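Local coordinates for trehalose-6-phosphate phosphatase-related protein (Thermoplasma acidophilum, PDB 1U02) that removes the phosphate from trehalose 6-phosphate to give free trehalose, using magnesium as cofactor, at residues 6-10 against 11-15; 50-53 against 54-57; 213-216 against 217-220. All coordinates share one frame; numbering follows the deposited sequence.

Overall arrangement
All three interactions are local, each within one short run of the chain. Interaction 1 is the buried loop at the end of strand 3-7, and its chemistry is metal ligation and backbone bonding. Interactions 2 and 3 are turns of helices 49-55 and 212-229, partly buried; I52, F55 and L56 in one and M215 and L219 in the other are buried, while R54, K217 and K220 are exposed. The magnesium-binding loop packs through Y8 on I52 and F55 of helix 49-55, and through T11, L12 and V13 on M215, R216 and L219 of helix 212-229. Interactions 2 and 3 do not touch; their nearest atoms are about 8 Å apart.

Interaction 1. Residues 6-10 against 11-15; sequences LDYDG and TLVPI. With NA (sodium ion), chain C; MG (magnesium ion), chain B.
D7, D9 and T11 fit the DxDx(T/V) motif of the HAD phosphatases, at the end of strand 3-7. T11 turns back on D7, probably the nucleophile. T11 OG1 donates to D7 OD2 at 2.7 Å, onto the anti lone pair of OD2, the one away from OD1. With OG1 beside its own backbone N (chi1 -62°), the T11 hydroxyl faces the D7 carboxylate, and CG2 lies near D7 O. D7 OD2 also binds magnesium, at 2.1 Å from the metal. The backbone D9 O is a second ligand, 2.0 Å from the magnesium ion. D179 and three waters complete the six ligands. One of these waters donates to D7 OD1, which also makes a salt bridge with K161. Metal, T11, K161 and water together fix the rotation of the carboxylate.

Y8 O holds the loop closed. L12 N donates to it at 2.8 Å, in the carbonyl plane. T11 N also donates to Y8 O, at 3.1 Å, but from 48° out of that plane. V13 N adds a weak bond. In return G10 N makes a weak bond to V13 O. G10 has a positive phi, and the I15 CD1 methyl lies against it.

V13 CG2 sits over one face of the Y8 ring, offset toward the rim, 4.0 Å from the centroid. V13 CG1 lies by Y8 OH, which is hydrogen-bonded to S22 O. The D9 side chain lies alongside V13, pointing the same way; OD2 makes a salt bridge with R47, and OD1 binds sodium. The sodium ion, also held by S22, is 2.7 Å from D9 OD1 and 2.9 Å from P14 O.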
loop_
_atom_site.group_PDB
_atom_site.type_symbol
_atom_site.label_atom_id
_atom_site.label_comp_id
_atom_site.label_asym_id
_atom_site.label_seq_id
_atom_site.Cartn_x
_atom_site.Cartn_y
_atom_site.Cartn_z
ATOM N N LEU A 6 8.143 -5.208 -0.457
ATOM C CA LEU A 6 6.941 -5.990 -0.202
ATOM C C LEU A 6 5.693 -5.149 0.014
ATOM O O LEU A 6 5.687 -4.246 0.846
ATOM C CB LEU A 6 7.145 -6.858 1.044
ATOM C CG LEU A 6 8.383 -7.754 1.094
ATOM C CD1 LEU A 6 8.610 -8.263 2.519
ATOM C CD2 LEU A 6 8.203 -8.903 0.118
ATOM N N ASP A 7 4.639 -5.455 -0.737
ATOM C CA ASP A 7 3.361 -4.777 -0.569
ATOM C C ASP A 7 2.846 -5.329 0.761
ATOM O O ASP A 7 3.284 -6.394 1.199
ATOM C CB ASP A 7 2.406 -5.165 -1.707
ATOM C CG ASP A 7 0.977 -4.712 -1.457
ATOM O OD1 ASP A 7 0.753 -3.508 -1.229
ATOM O OD2 ASP A 7 0.069 -5.566 -1.498
ATOM N N TYR A 8 1.922 -4.624 1.402
ATOM C CA TYR A 8 1.394 -5.079 2.686
ATOM C C TYR A 8 0.041 -5.792 2.567
ATOM O O TYR A 8 -0.041 -7.018 2.702
ATOM C CB TYR A 8 1.266 -3.887 3.652
ATOM C CG TYR A 8 0.993 -4.277 5.085
ATOM C CD1 TYR A 8 1.966 -4.926 5.849
ATOM C CD2 TYR A 8 -0.243 -4.022 5.675
ATOM C CE1 TYR A 8 1.716 -5.314 7.165
ATOM C CE2 TYR A 8 -0.508 -4.410 7.000
ATOM C CZ TYR A 8 0.478 -5.055 7.735
ATOM O OH TYR A 8 0.230 -5.450 9.032
ATOM N N ASP A 9 -1.019 -5.027 2.314
ATOM C CA ASP A 9 -2.353 -5.611 2.201
ATOM C C ASP A 9 -2.501 -6.584 1.041
ATOM O O ASP A 9 -2.200 -6.257 -0.108
ATOM C CB ASP A 9 -3.398 -4.509 2.092
ATOM C CG ASP A 9 -3.399 -3.611 3.305
ATOM O OD1 ASP A 9 -3.709 -4.110 4.410
ATOM O OD2 ASP A 9 -3.075 -2.419 3.155
ATOM N N GLY A 10 -2.972 -7.784 1.365
ATOM C CA GLY A 10 -3.163 -8.811 0.360
ATOM C C GLY A 10 -1.877 -9.513 -0.025
ATOM O O GLY A 10 -1.896 -10.454 -0.820
ATOM N N THR A 11 -0.758 -9.060 0.535
ATOM C CA THR A 11 0.541 -9.651 0.238
ATOM C C THR A 11 1.160 -10.292 1.483
ATOM O O THR A 11 1.537 -11.466 1.461
ATOM C CB THR A 11 1.489 -8.591 -0.359
ATOM O OG1 THR A 11 0.933 -8.114 -1.594
ATOM C CG2 THR A 11 2.869 -9.186 -0.628
ATOM N N LEU A 12 1.261 -9.524 2.565
ATOM C CA LEU A 12 1.809 -10.036 3.818
ATOM C C LEU A 12 0.677 -10.357 4.793
ATOM O O LEU A 12 0.830 -11.178 5.697
ATOM C CB LEU A 12 2.765 -9.017 4.449
ATOM C CG LEU A 12 3.984 -8.639 3.595
ATOM C CD1 LEU A 12 4.872 -7.659 4.360
ATOM C CD2 LEU A 12 4.771 -9.898 3.234
ATOM N N VAL A 13 -0.452 -9.686 4.613
ATOM C CA VAL A 13 -1.631 -9.910 5.445
ATOM C C VAL A 13 -2.800 -10.050 4.479
ATOM O O VAL A 13 -2.730 -9.584 3.342
ATOM C CB VAL A 13 -1.901 -8.723 6.412
ATOM C CG1 VAL A 13 -0.756 -8.586 7.402
ATOM C CG2 VAL A 13 -2.082 -7.430 5.623
ATOM N N PRO A 14 -3.884 -10.710 4.906
ATOM C CA PRO A 14 -5.030 -10.870 4.014
ATOM C C PRO A 14 -5.857 -9.592 3.896
ATOM O O PRO A 14 -5.777 -8.699 4.743
ATOM C CB PRO A 14 -5.823 -11.992 4.677
ATOM C CG PRO A 14 -5.610 -11.714 6.135
ATOM C CD PRO A 14 -4.122 -11.381 6.199
ATOM N N ILE A 15 -6.641 -9.512 2.830
ATOM C CA ILE A 15 -7.526 -8.381 2.618
ATOM C C ILE A 15 -8.728 -8.718 3.482
ATOM O O ILE A 15 -9.246 -9.832 3.407
ATOM C CB ILE A 15 -7.978 -8.296 1.148
ATOM C CG1 ILE A 15 -6.768 -8.050 0.246
ATOM C CG2 ILE A 15 -8.995 -7.170 0.975
ATOM C CD1 ILE A 15 -6.093 -6.718 0.508
HETATM NA NA NA C . -5.657 -5.822 4.994
HETATM MG MG MG B . -1.952 -5.197 -1.848
HETATM O O HOH W 1 -2.068 -3.420 -0.755
HETATM O O HOH W 2 -3.970 -5.192 -2.153
HETATM O O HOH W 3 -1.485 -3.918 -3.468
HETATM O O HOH W 4 -7.930 -5.291 4.012
#

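Interaction 2. Residues 50-53 against 54-57; sequences EEIS and RFLP
R54 lies back over the turn of helix 49-55 that holds E50 and E51. Its CB is near E50 O. Its CG takes the crowded position between backbone N and carbonyl carbon (chi1 61°). That brings CG over two carbonyl oxygens, 3.3 Å from E51 O and 3.4 Å from E50 O. CD is still near E50 O. From CG to NE the chain is extended and runs outward and somewhat back along the helix. The guanidinium then lies with one face over E51 CA, offset toward the rim. At the tip NH2 is 3.7 Å from E51 CG, so R54 meets the aliphatic part of E51. The charges stay apart: E51 OE2 is 4.8 Å from R54 NH2. The E51 carboxylate is engaged elsewhere, OE1 with K111 and S48 N, OE2 with R47.

F55 also meets the E51 backbone carbonyl. Its N donates to E51 O at 2.8 Å, nearly straight along the C=O axis. CB and CG of F55 lie close to that oxygen too, and the ring reaches on, with CE2 4.1 Å from E51 CB. Its CD2 side looks to I52 CD1, and Y23 meets the ring edge-to-face. The ring also lies beside Y8, which probably helps bind substrate and whose OH is in contact with F55 CB. With an alanine here, Y23 would probably lose its ring partner, and a gap would open beside E51 CB and I52 CD1.

L56 N donates to I52 O at 2.7 Å, and L56 is the first residue to leave helical geometry. I52 and L56 both touch I43, while I52 and S53 touch M62. This places the turn at the end of the crossover helix in the beta-alpha-beta unit of strands 40-44 and 61-64.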
loop_
_atom_site.group_PDB
_atom_site.type_symbol
_atom_site.label_atom_id
_atom_site.label_comp_id
_atom_site.label_asym_id
_atom_site.label_seq_id
_atom_site.Cartn_x
_atom_site.Cartn_y
_atom_site.Cartn_z
ATOM N N GLU A 50 2.022 6.297 9.378
ATOM C CA GLU A 50 1.459 6.129 10.711
ATOM C C GLU A 50 0.795 4.754 10.816
ATOM O O GLU A 50 0.872 4.105 11.858
ATOM C CB GLU A 50 0.430 7.228 11.025
ATOM C CG GLU A 50 0.999 8.636 11.148
ATOM C CD GLU A 50 1.545 9.170 9.836
ATOM O OE1 GLU A 50 0.826 9.091 8.819
ATOM O OE2 GLU A 50 2.691 9.673 9.820
ATOM N N GLU A 51 0.143 4.313 9.741
ATOM C CA GLU A 51 -0.514 3.008 9.739
ATOM C C GLU A 51 0.483 1.853 9.776
ATOM O O GLU A 51 0.400 0.979 10.635
ATOM C CB GLU A 51 -1.414 2.852 8.508
ATOM C CG GLU A 51 -2.737 3.585 8.614
ATOM C CD GLU A 51 -3.536 3.532 7.323
ATOM O OE1 GLU A 51 -3.065 4.101 6.318
ATOM O OE2 GLU A 51 -4.631 2.920 7.313
ATOM N N ILE A 52 1.428 1.842 8.844
ATOM C CA ILE A 52 2.396 0.755 8.812
ATOM C C ILE A 52 3.225 0.722 10.089
ATOM O O ILE A 52 3.544 -0.356 10.592
ATOM C CB ILE A 52 3.333 0.871 7.596
ATOM C CG1 ILE A 52 2.506 0.860 6.311
ATOM C CG2 ILE A 52 4.306 -0.314 7.570
ATOM C CD1 ILE A 52 1.726 -0.437 6.098
ATOM N N SER A 53 3.560 1.902 10.612
ATOM C CA SER A 53 4.356 2.005 11.832
ATOM C C SER A 53 3.680 1.328 13.021
ATOM O O SER A 53 4.354 0.725 13.854
ATOM C CB SER A 53 4.658 3.473 12.158
ATOM O OG SER A 53 5.568 4.013 11.207
ATOM N N ARG A 54 2.356 1.422 13.116
ATOM C CA ARG A 54 1.690 0.749 14.221
ATOM C C ARG A 54 1.338 -0.697 13.852
ATOM O O ARG A 54 1.357 -1.574 14.716
ATOM C CB ARG A 54 0.444 1.515 14.689
ATOM C CG ARG A 54 -0.670 1.710 13.687
ATOM C CD ARG A 54 -1.815 2.482 14.362
ATOM N NE ARG A 54 -2.979 2.652 13.495
ATOM C CZ ARG A 54 -3.219 3.735 12.760
ATOM N NH1 ARG A 54 -2.376 4.758 12.780
ATOM N NH2 ARG A 54 -4.308 3.793 12.007
ATOM N N PHE A 55 1.034 -0.949 12.579
ATOM C CA PHE A 55 0.712 -2.313 12.142
ATOM C C PHE A 55 1.926 -3.227 12.257
ATOM O O PHE A 55 1.818 -4.369 12.695
ATOM C CB PHE A 55 0.285 -2.361 10.669
ATOM C CG PHE A 55 -1.108 -1.856 10.398
ATOM C CD1 PHE A 55 -2.088 -1.845 11.392
ATOM C CD2 PHE A 55 -1.454 -1.448 9.110
ATOM C CE1 PHE A 55 -3.399 -1.434 11.100
ATOM C CE2 PHE A 55 -2.753 -1.039 8.807
ATOM C CZ PHE A 55 -3.728 -1.031 9.801
ATOM N N LEU A 56 3.075 -2.707 11.836
ATOM C CA LEU A 56 4.333 -3.451 11.809
ATOM C C LEU A 56 5.427 -2.605 12.465
ATOM O O LEU A 56 6.287 -2.057 11.773
ATOM C CB LEU A 56 4.702 -3.713 10.346
ATOM C CG LEU A 56 5.807 -4.683 9.956
ATOM C CD1 LEU A 56 5.327 -6.103 10.223
ATOM C CD2 LEU A 56 6.141 -4.514 8.468
ATOM N N PRO A 57 5.434 -2.519 13.804
ATOM C CA PRO A 57 6.435 -1.716 14.521
ATOM C C PRO A 57 7.866 -2.249 14.532
ATOM O O PRO A 57 8.456 -2.465 15.595
ATOM C CB PRO A 57 5.833 -1.592 15.921
ATOM C CG PRO A 57 5.153 -2.915 16.109
ATOM C CD PRO A 57 4.541 -3.231 14.740
#

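Interaction 3. Residues 213-216 against 217-220; sequences IEMR and KILK
M215 and L219 sit one turn apart on helix 212-229, and their side chains cross obliquely. M215 is modelled as selenomethionine. Its CG leaves opposite the backbone N (chi1 -178°), then the chain bends at chi2 (66°) and again at chi3. The double bend swings CE forward along the helix, 3.6 Å from L219 CD2. CE also reaches I218 CG2, at 4.2 Å, so one methyl meets two residues of the next turn. L219 leans over the preceding turn from its own side: its CG is 3.4 Å from M215 O, the oxygen that accepts its backbone N-H. I218 packs differently. Its CB lies near M215 O, and its CG1 is 3.6 Å from E214 O.

The charged side chains point elsewhere. R216 is extended from CG to NE and stands off the helix, meeting K217 only through its CB and backbone. K217 is extended too, with its CB against E214 O and its amine led away from the preceding turn. K220 puts its CB against R216 O and bends near the amine.

The backbone supports this with regular i to i+4 bonds. K217 N donates to I213 O at 3.1 Å and I218 N to E214 O at 3.0 Å. L219 N donates to M215 O at 3.1 Å and K220 N to R216 O at 2.8 Å. The donors are tilted only modestly from the carbonyl planes.

R216 reaches the magnesium-binding loop: NE hydrogen-bonds to L12 O, and NH1 makes a salt bridge with D25. M215 packs on strand 194-198 and on T11, and L219 on L12. I218 touches F207 and V209 of strand 207-209, an outermost strand of the main sheet, while R216 and K220 touch L31 of helix 26-38.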
loop_
_atom_site.group_PDB
_atom_site.type_symbol
_atom_site.label_atom_id
_atom_site.label_comp_id
_atom_site.label_asym_id
_atom_site.label_seq_id
_atom_site.Cartn_x
_atom_site.Cartn_y
_atom_site.Cartn_z
ATOM N N ILE A 213 -0.284 -16.394 2.885
ATOM C CA ILE A 213 0.286 -17.508 3.634
ATOM C C ILE A 213 1.466 -18.103 2.860
ATOM O O ILE A 213 2.541 -18.328 3.426
ATOM C CB ILE A 213 -0.774 -18.592 3.879
ATOM C CG1 ILE A 213 -1.892 -18.017 4.748
ATOM C CG2 ILE A 213 -0.139 -19.813 4.542
ATOM C CD1 ILE A 213 -3.114 -18.901 4.860
ATOM N N GLU A 214 1.279 -18.341 1.564
ATOM C CA GLU A 214 2.358 -18.897 0.746
ATOM C C GLU A 214 3.467 -17.849 0.615
ATOM O O GLU A 214 4.657 -18.179 0.627
ATOM C CB GLU A 214 1.837 -19.282 -0.642
ATOM C CG GLU A 214 2.720 -20.296 -1.365
ATOM C CD GLU A 214 2.260 -20.583 -2.793
ATOM O OE1 GLU A 214 1.034 -20.597 -3.039
ATOM O OE2 GLU A 214 3.128 -20.811 -3.664
HETATM N N MSE A 215 3.073 -16.586 0.488
HETATM C CA MSE A 215 4.043 -15.507 0.373
HETATM C C MSE A 215 4.951 -15.502 1.605
HETATM O O MSE A 215 6.168 -15.363 1.491
HETATM C CB MSE A 215 3.329 -14.160 0.258
HETATM C CG MSE A 215 4.253 -12.969 0.076
HETATM SE SE MSE A 215 5.208 -12.985 -1.628
HETATM C CE MSE A 215 6.989 -13.151 -0.946
ATOM N N ARG A 216 4.354 -15.652 2.782
ATOM C CA ARG A 216 5.128 -15.669 4.017
ATOM C C ARG A 216 6.089 -16.855 4.029
ATOM O O ARG A 216 7.210 -16.759 4.529
ATOM C CB ARG A 216 4.205 -15.767 5.226
ATOM C CG ARG A 216 3.397 -14.512 5.494
ATOM C CD ARG A 216 2.689 -14.603 6.832
ATOM N NE ARG A 216 1.877 -13.424 7.106
ATOM C CZ ARG A 216 1.199 -13.239 8.233
ATOM N NH1 ARG A 216 1.242 -14.161 9.184
ATOM N NH2 ARG A 216 0.479 -12.137 8.414
ATOM N N LYS A 217 5.636 -17.971 3.469
ATOM C CA LYS A 217 6.436 -19.187 3.423
ATOM C C LYS A 217 7.675 -18.983 2.562
ATOM O O LYS A 217 8.750 -19.479 2.886
ATOM C CB LYS A 217 5.596 -20.340 2.871
ATOM C CG LYS A 217 6.189 -21.709 3.125
ATOM C CD LYS A 217 5.242 -22.811 2.670
ATOM C CE LYS A 217 5.766 -24.179 3.072
ATOM N NZ LYS A 217 4.833 -25.269 2.683
ATOM N N ILE A 218 7.520 -18.251 1.464
ATOM C CA ILE A 218 8.642 -17.976 0.576
ATOM C C ILE A 218 9.664 -17.098 1.301
ATOM O O ILE A 218 10.875 -17.330 1.208
ATOM C CB ILE A 218 8.170 -17.270 -0.716
ATOM C CG1 ILE A 218 7.495 -18.286 -1.640
ATOM C CG2 ILE A 218 9.344 -16.605 -1.421
ATOM C CD1 ILE A 218 8.422 -19.392 -2.119
ATOM N N LEU A 219 9.171 -16.098 2.031
ATOM C CA LEU A 219 10.047 -15.202 2.781
ATOM C C LEU A 219 10.750 -15.996 3.881
ATOM O O LEU A 219 11.930 -15.780 4.168
ATOM C CB LEU A 219 9.236 -14.053 3.397
ATOM C CG LEU A 219 8.518 -13.105 2.430
ATOM C CD1 LEU A 219 7.790 -12.021 3.220
ATOM C CD2 LEU A 219 9.527 -12.475 1.485
ATOM N N LYS A 220 10.008 -16.910 4.495
ATOM C CA LYS A 220 10.539 -17.770 5.545
ATOM C C LYS A 220 11.715 -18.567 4.972
ATOM O O LYS A 220 12.762 -18.692 5.600
ATOM C CB LYS A 220 9.443 -18.729 6.019
ATOM C CG LYS A 220 9.893 -19.800 7.008
ATOM C CD LYS A 220 8.869 -20.934 7.071
ATOM C CE LYS A 220 9.154 -21.903 8.209
ATOM N NZ LYS A 220 8.922 -21.281 9.543
#